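Local structure of acyl-CoA hydrolase (Bacillus cereus, 1Y7U) at residues S86-V98 / N129-T141. The protein probably hydrolyses long-chain fatty acyl-CoA thioesters, as a HotDog-fold member of the acyl coenzyme A hydrolase family, and binds coenzyme A and calcium. Sequence-based numbering, arbitrary orientation.
With COA (coenzyme A), chain F.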
loop_
_atom_site.group_PDB
_atom_site.type_symbol
_atom_site.label_atom_id
_atom_site.label_comp_id
_atom_site.label_asym_id
_atom_site.label_seq_id
_atom_site.Cartn_x
_atom_site.Cartn_y
_atom_site.Cartn_z
ATOM N N SER A 86 -20.356 -9.021 -8.749
ATOM C CA SER A 86 -21.357 -8.044 -8.402
ATOM C C SER A 86 -22.089 -7.526 -9.632
ATOM O O SER A 86 -21.526 -7.441 -10.731
ATOM C CB SER A 86 -20.708 -6.878 -7.651
ATOM O OG SER A 86 -19.803 -6.162 -8.483
ATOM N N PHE A 87 -23.361 -7.208 -9.436
ATOM C CA PHE A 87 -24.186 -6.648 -10.488
ATOM C C PHE A 87 -25.356 -5.942 -9.836
ATOM O O PHE A 87 -25.717 -6.233 -8.698
ATOM C CB PHE A 87 -24.684 -7.729 -11.453
ATOM C CG PHE A 87 -25.184 -8.961 -10.777
ATOM C CD1 PHE A 87 -24.317 -10.020 -10.509
ATOM C CD2 PHE A 87 -26.511 -9.056 -10.371
ATOM C CE1 PHE A 87 -24.763 -11.154 -9.842
ATOM C CE2 PHE A 87 -26.964 -10.183 -9.707
ATOM C CZ PHE A 87 -26.093 -11.233 -9.439
ATOM N N VAL A 88 -25.919 -4.986 -10.555
ATOM C CA VAL A 88 -27.059 -4.232 -10.074
ATOM C C VAL A 88 -28.289 -5.114 -10.274
ATOM O O VAL A 88 -28.416 -5.742 -11.321
ATOM C CB VAL A 88 -27.212 -2.956 -10.915
ATOM C CG1 VAL A 88 -28.404 -2.152 -10.456
ATOM C CG2 VAL A 88 -25.945 -2.142 -10.826
ATOM N N ILE A 89 -29.175 -5.207 -9.287
ATOM C CA ILE A 89 -30.379 -6.010 -9.484
ATOM C C ILE A 89 -31.634 -5.211 -9.260
ATOM O O ILE A 89 -32.652 -5.483 -9.880
ATOM C CB ILE A 89 -30.509 -7.208 -8.548
ATOM C CG1 ILE A 89 -29.549 -7.047 -7.387
ATOM C CG2 ILE A 89 -30.392 -8.507 -9.337
ATOM C CD1 ILE A 89 -30.059 -7.676 -6.150
ATOM N N TRP A 90 -31.581 -4.241 -8.361
ATOM C CA TRP A 90 -32.751 -3.432 -8.082
ATOM C C TRP A 90 -32.404 -1.976 -8.295
ATOM O O TRP A 90 -31.299 -1.557 -7.982
ATOM C CB TRP A 90 -33.197 -3.654 -6.639
ATOM C CG TRP A 90 -34.373 -2.817 -6.208
ATOM C CD1 TRP A 90 -35.689 -3.192 -6.188
ATOM C CD2 TRP A 90 -34.336 -1.467 -5.731
ATOM N NE1 TRP A 90 -36.466 -2.160 -5.724
ATOM C CE2 TRP A 90 -35.661 -1.090 -5.438
ATOM C CE3 TRP A 90 -33.309 -0.541 -5.525
ATOM C CZ2 TRP A 90 -35.989 0.173 -4.949
ATOM C CZ3 TRP A 90 -33.636 0.718 -5.038
ATOM C CH2 TRP A 90 -34.966 1.063 -4.757
ATOM N N THR A 91 -33.336 -1.205 -8.839
ATOM C CA THR A 91 -33.089 0.216 -9.036
ATOM C C THR A 91 -34.252 1.055 -8.589
ATOM O O THR A 91 -35.406 0.658 -8.715
ATOM C CB THR A 91 -32.807 0.597 -10.507
ATOM O OG1 THR A 91 -33.735 -0.065 -11.380
ATOM C CG2 THR A 91 -31.380 0.263 -10.868
ATOM N N GLY A 92 -33.924 2.218 -8.046
ATOM C CA GLY A 92 -34.931 3.159 -7.612
ATOM C C GLY A 92 -34.949 4.146 -8.751
ATOM O O GLY A 92 -34.756 3.760 -9.898
ATOM N N ARG A 93 -35.163 5.416 -8.463
ATOM C CA ARG A 93 -35.173 6.399 -9.526
ATOM C C ARG A 93 -33.758 6.926 -9.670
ATOM O O ARG A 93 -33.232 7.116 -10.772
ATOM C CB ARG A 93 -36.098 7.552 -9.163
ATOM C CG ARG A 93 -36.003 8.702 -10.120
ATOM C CD ARG A 93 -36.642 9.935 -9.544
ATOM N NE ARG A 93 -36.252 11.110 -10.312
ATOM C CZ ARG A 93 -35.484 12.087 -9.840
ATOM N NH1 ARG A 93 -35.028 12.036 -8.593
ATOM N NH2 ARG A 93 -35.164 13.107 -10.625
ATOM N N THR A 94 -33.146 7.130 -8.518
ATOM C CA THR A 94 -31.818 7.681 -8.435
ATOM C C THR A 94 -30.782 6.727 -7.846
ATOM O O THR A 94 -29.583 6.914 -8.039
ATOM C CB THR A 94 -31.894 8.975 -7.606
ATOM O OG1 THR A 94 -31.587 10.092 -8.447
ATOM C CG2 THR A 94 -30.968 8.923 -6.415
ATOM N N SER A 95 -31.240 5.704 -7.135
ATOM C CA SER A 95 -30.331 4.752 -6.506
ATOM C C SER A 95 -30.416 3.371 -7.119
ATOM O O SER A 95 -31.321 3.078 -7.890
ATOM C CB SER A 95 -30.643 4.642 -5.021
ATOM O OG SER A 95 -31.949 4.129 -4.835
HETATM N N MSE A 96 -29.470 2.518 -6.752
HETATM C CA MSE A 96 -29.439 1.158 -7.261
HETATM C C MSE A 96 -28.844 0.222 -6.221
HETATM O O MSE A 96 -27.966 0.613 -5.455
HETATM C CB MSE A 96 -28.626 1.125 -8.550
HETATM C CG MSE A 96 -27.371 1.952 -8.460
HETATM SE SE MSE A 96 -26.811 2.665 -10.159
HETATM C CE MSE A 96 -26.534 0.998 -11.036
ATOM N N GLU A 97 -29.352 -1.004 -6.163
ATOM C CA GLU A 97 -28.830 -1.975 -5.219
ATOM C C GLU A 97 -27.969 -2.971 -5.943
ATOM O O GLU A 97 -28.403 -3.619 -6.894
ATOM C CB GLU A 97 -29.943 -2.701 -4.489
ATOM C CG GLU A 97 -30.552 -1.886 -3.393
ATOM C CD GLU A 97 -31.225 -2.755 -2.376
ATOM O OE1 GLU A 97 -30.513 -3.343 -1.541
ATOM O OE2 GLU A 97 -32.466 -2.870 -2.420
ATOM N N VAL A 98 -26.732 -3.086 -5.484
ATOM C CA VAL A 98 -25.785 -3.986 -6.097
ATOM C C VAL A 98 -25.573 -5.204 -5.224
ATOM O O VAL A 98 -25.239 -5.092 -4.038
ATOM C CB VAL A 98 -24.440 -3.279 -6.323
ATOM C CG1 VAL A 98 -23.498 -4.195 -7.083
ATOM C CG2 VAL A 98 -24.661 -1.974 -7.079
ATOM N N ASN A 129 -23.540 17.301 -6.636
ATOM C CA ASN A 129 -24.191 16.548 -5.566
ATOM C C ASN A 129 -25.711 16.449 -5.602
ATOM O O ASN A 129 -26.361 16.446 -4.554
ATOM C CB ASN A 129 -23.766 17.102 -4.207
ATOM C CG ASN A 129 -22.447 16.534 -3.738
ATOM O OD1 ASN A 129 -21.429 16.630 -4.428
ATOM N ND2 ASN A 129 -22.457 15.936 -2.553
ATOM N N ASN A 130 -26.279 16.363 -6.797
ATOM C CA ASN A 130 -27.721 16.223 -6.926
ATOM C C ASN A 130 -28.013 14.818 -7.429
ATOM O O ASN A 130 -27.462 14.395 -8.443
ATOM C CB ASN A 130 -28.284 17.237 -7.924
ATOM C CG ASN A 130 -28.043 18.668 -7.501
ATOM O OD1 ASN A 130 -28.361 19.061 -6.373
ATOM N ND2 ASN A 130 -27.486 19.466 -8.408
ATOM N N PRO A 131 -28.852 14.059 -6.707
ATOM C CA PRO A 131 -29.150 12.709 -7.187
ATOM C C PRO A 131 -29.633 12.805 -8.629
ATOM O O PRO A 131 -30.293 13.771 -9.005
ATOM C CB PRO A 131 -30.224 12.244 -6.219
ATOM C CG PRO A 131 -29.754 12.849 -4.930
ATOM C CD PRO A 131 -29.398 14.269 -5.355
ATOM N N VAL A 132 -29.293 11.809 -9.436
ATOM C CA VAL A 132 -29.659 11.814 -10.843
ATOM C C VAL A 132 -30.281 10.501 -11.311
ATOM O O VAL A 132 -29.800 9.420 -10.978
ATOM C CB VAL A 132 -28.409 12.121 -11.705
ATOM C CG1 VAL A 132 -28.644 11.737 -13.158
ATOM C CG2 VAL A 132 -28.081 13.587 -11.600
ATOM N N PRO A 133 -31.360 10.581 -12.102
ATOM C CA PRO A 133 -32.013 9.365 -12.595
ATOM C C PRO A 133 -31.028 8.326 -13.145
ATOM O O PRO A 133 -29.987 8.656 -13.716
ATOM C CB PRO A 133 -32.987 9.895 -13.651
ATOM C CG PRO A 133 -32.402 11.233 -14.041
ATOM C CD PRO A 133 -31.949 11.777 -12.722
ATOM N N VAL A 134 -31.391 7.063 -12.962
ATOM C CA VAL A 134 -30.575 5.925 -13.360
ATOM C C VAL A 134 -31.390 4.923 -14.173
ATOM O O VAL A 134 -32.571 4.729 -13.922
ATOM C CB VAL A 134 -30.036 5.235 -12.085
ATOM C CG1 VAL A 134 -29.841 3.747 -12.320
ATOM C CG2 VAL A 134 -28.746 5.895 -11.658
ATOM N N PRO A 135 -30.764 4.256 -15.150
ATOM C CA PRO A 135 -31.495 3.277 -15.963
ATOM C C PRO A 135 -32.235 2.263 -15.093
ATOM O O PRO A 135 -32.004 2.185 -13.892
ATOM C CB PRO A 135 -30.389 2.623 -16.789
ATOM C CG PRO A 135 -29.406 3.726 -16.958
ATOM C CD PRO A 135 -29.358 4.339 -15.571
ATOM N N ARG A 136 -33.131 1.496 -15.698
ATOM C CA ARG A 136 -33.874 0.490 -14.958
ATOM C C ARG A 136 -33.111 -0.804 -15.177
ATOM O O ARG A 136 -32.453 -0.957 -16.200
ATOM C CB ARG A 136 -35.301 0.373 -15.506
ATOM C CG ARG A 136 -36.206 -0.558 -14.707
ATOM C CD ARG A 136 -37.629 -0.606 -15.273
ATOM N NE ARG A 136 -38.477 -1.575 -14.572
ATOM C CZ ARG A 136 -38.845 -1.483 -13.294
ATOM N NH1 ARG A 136 -38.450 -0.458 -12.550
ATOM N NH2 ARG A 136 -39.606 -2.427 -12.752
ATOM N N VAL A 137 -33.168 -1.722 -14.220
ATOM C CA VAL A 137 -32.466 -2.991 -14.379
ATOM C C VAL A 137 -33.462 -4.012 -14.876
ATOM O O VAL A 137 -34.647 -3.925 -14.571
ATOM C CB VAL A 137 -31.930 -3.561 -13.045
ATOM C CG1 VAL A 137 -30.894 -4.622 -13.318
ATOM C CG2 VAL A 137 -31.364 -2.484 -12.200
ATOM N N ILE A 138 -32.988 -4.978 -15.644
ATOM C CA ILE A 138 -33.864 -6.032 -16.101
ATOM C C ILE A 138 -33.150 -7.363 -15.899
ATOM O O ILE A 138 -32.161 -7.676 -16.564
ATOM C CB ILE A 138 -34.341 -5.832 -17.586
ATOM C CG1 ILE A 138 -34.070 -7.098 -18.401
ATOM C CG2 ILE A 138 -33.724 -4.585 -18.187
ATOM C CD1 ILE A 138 -34.529 -7.016 -19.851
ATOM N N PRO A 139 -33.619 -8.138 -14.918
ATOM C CA PRO A 139 -33.118 -9.457 -14.522
ATOM C C PRO A 139 -33.399 -10.498 -15.605
ATOM O O PRO A 139 -34.536 -10.635 -16.033
ATOM C CB PRO A 139 -33.911 -9.752 -13.257
ATOM C CG PRO A 139 -34.199 -8.360 -12.693
ATOM C CD PRO A 139 -34.570 -7.611 -13.922
ATOM N N ASP A 140 -32.379 -11.228 -16.048
ATOM C CA ASP A 140 -32.581 -12.247 -17.071
ATOM C C ASP A 140 -32.708 -13.625 -16.446
ATOM O O ASP A 140 -33.770 -14.232 -16.477
ATOM C CB ASP A 140 -31.423 -12.272 -18.074
ATOM C CG ASP A 140 -31.425 -11.077 -19.014
ATOM O OD1 ASP A 140 -32.401 -10.304 -18.985
ATOM O OD2 ASP A 140 -30.451 -10.916 -19.789
ATOM N N THR A 141 -31.608 -14.115 -15.890
ATOM C CA THR A 141 -31.533 -15.429 -15.252
ATOM C C THR A 141 -32.621 -15.672 -14.210
ATOM O O THR A 141 -33.227 -14.724 -13.710
ATOM C CB THR A 141 -30.176 -15.587 -14.561
ATOM O OG1 THR A 141 -29.140 -15.346 -15.517
ATOM C CG2 THR A 141 -30.016 -16.984 -13.973
HETATM N N1A COA F . -29.728 3.596 2.362
HETATM C C2A COA F . -30.178 3.234 1.140
HETATM N N3A COA F . -30.569 4.185 0.249
HETATM C C4A COA F . -30.513 5.460 0.571
HETATM C C5A COA F . -30.028 5.834 1.774
HETATM C C6A COA F . -29.621 4.899 2.702
HETATM N N6A COA F . -28.861 5.201 3.754
HETATM N N7A COA F . -30.086 7.138 1.809
HETATM C C8A COA F . -30.551 7.589 0.671
HETATM N N9A COA F . -30.849 6.566 -0.107
HETATM C C1B COA F . -31.312 6.699 -1.492
HETATM C C2B COA F . -32.788 6.487 -1.705
HETATM O O2B COA F . -32.956 5.152 -2.094
HETATM C C3B COA F . -33.180 7.414 -2.834
HETATM O O3B COA F . -33.423 6.545 -3.864
HETATM P P3B COA F . -34.347 6.654 -5.065
HETATM O O7A COA F . -33.905 5.681 -5.947
HETATM O O8A COA F . -34.434 7.840 -5.791
HETATM O O9A COA F . -35.625 6.259 -4.724
HETATM C C4B COA F . -31.891 8.139 -3.092
HETATM O O4B COA F . -31.177 8.014 -1.914
HETATM C C5B COA F . -32.026 9.602 -3.362
HETATM O O5B COA F . -31.853 10.301 -2.159
HETATM P P1A COA F . -32.327 11.802 -1.919
HETATM O O1A COA F . -33.340 11.898 -0.864
HETATM O O2A COA F . -32.897 12.375 -3.136
HETATM O O3A COA F . -31.090 12.638 -1.386
HETATM P P2A COA F . -30.030 12.282 -0.260
HETATM O O4A COA F . -30.617 11.704 0.957
HETATM O O5A COA F . -29.382 13.530 0.050
HETATM O O6A COA F . -28.978 11.284 -0.899
HETATM C CBP COA F . -27.134 10.627 0.591
HETATM C CCP COA F . -27.580 11.272 -0.715
HETATM C CDP COA F . -28.139 10.778 1.704
HETATM C CEP COA F . -26.918 9.152 0.378
HETATM C CAP COA F . -25.984 11.450 1.173
HETATM O OAP COA F . -26.378 12.105 2.354
HETATM C C9P COA F . -24.530 11.169 0.997
HETATM O O9P COA F . -23.819 11.895 0.065
HETATM N N8P COA F . -23.967 10.253 1.718
HETATM C C7P COA F . -22.912 9.438 1.212
HETATM C C6P COA F . -21.876 10.133 0.352
HETATM C C5P COA F . -20.536 9.474 0.395
HETATM O O5P COA F . -19.502 10.133 0.160
HETATM N N4P COA F . -20.529 8.202 0.692
HETATM C C3P COA F . -19.387 7.597 1.269
HETATM C C2P COA F . -19.337 7.945 2.726
HETATM S S1P COA F . -17.999 9.029 3.082
HETATM O O HOH W 1 -34.168 2.810 -12.083
#
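With chi1 at 44°, T91 holds OG1 between its own backbone N and carbonyl carbon, where the backbone N of V137 reaches it in a weak hydrogen bond. On V137, CG1 is anti to the backbone N (chi1 -163°) and rests on V88 O, while CG2 lies against V88 CG1 at 3.5 Å. Further along, V134 N donates to R93 O over 2.9 Å, and P133 CA adds a CH···O contact to the same oxygen. V134 CG1 packs 3.9 Å from SE of the selenomethionine M96, the two side chains crossing at about a right angle, with H57 of helix 39-58 touching both.

In this HotDog fold, residues 92-94 form the turn between strands 81-91 and 95-105 of the antiparallel sheet, and the proline-rich chain 131-139 runs past it toward helix 142-170. Just behind the turn the two strands carry a classic beta bulge, with I89 and W90 both facing E97.

The turn and the first residue of strand 95-105 hold the 3'-phosphate of coenzyme A through main-chain N-H groups: T94 N and S95 N donate to O7A at 3.0 and 2.9 Å, and R93 N adds a weak bond. P131 CB sits 3.4 Å from T94 CG2, which also touches C5B of the ribose, while P131 CG lies 3.6 Å from the diphosphate oxygen O2A.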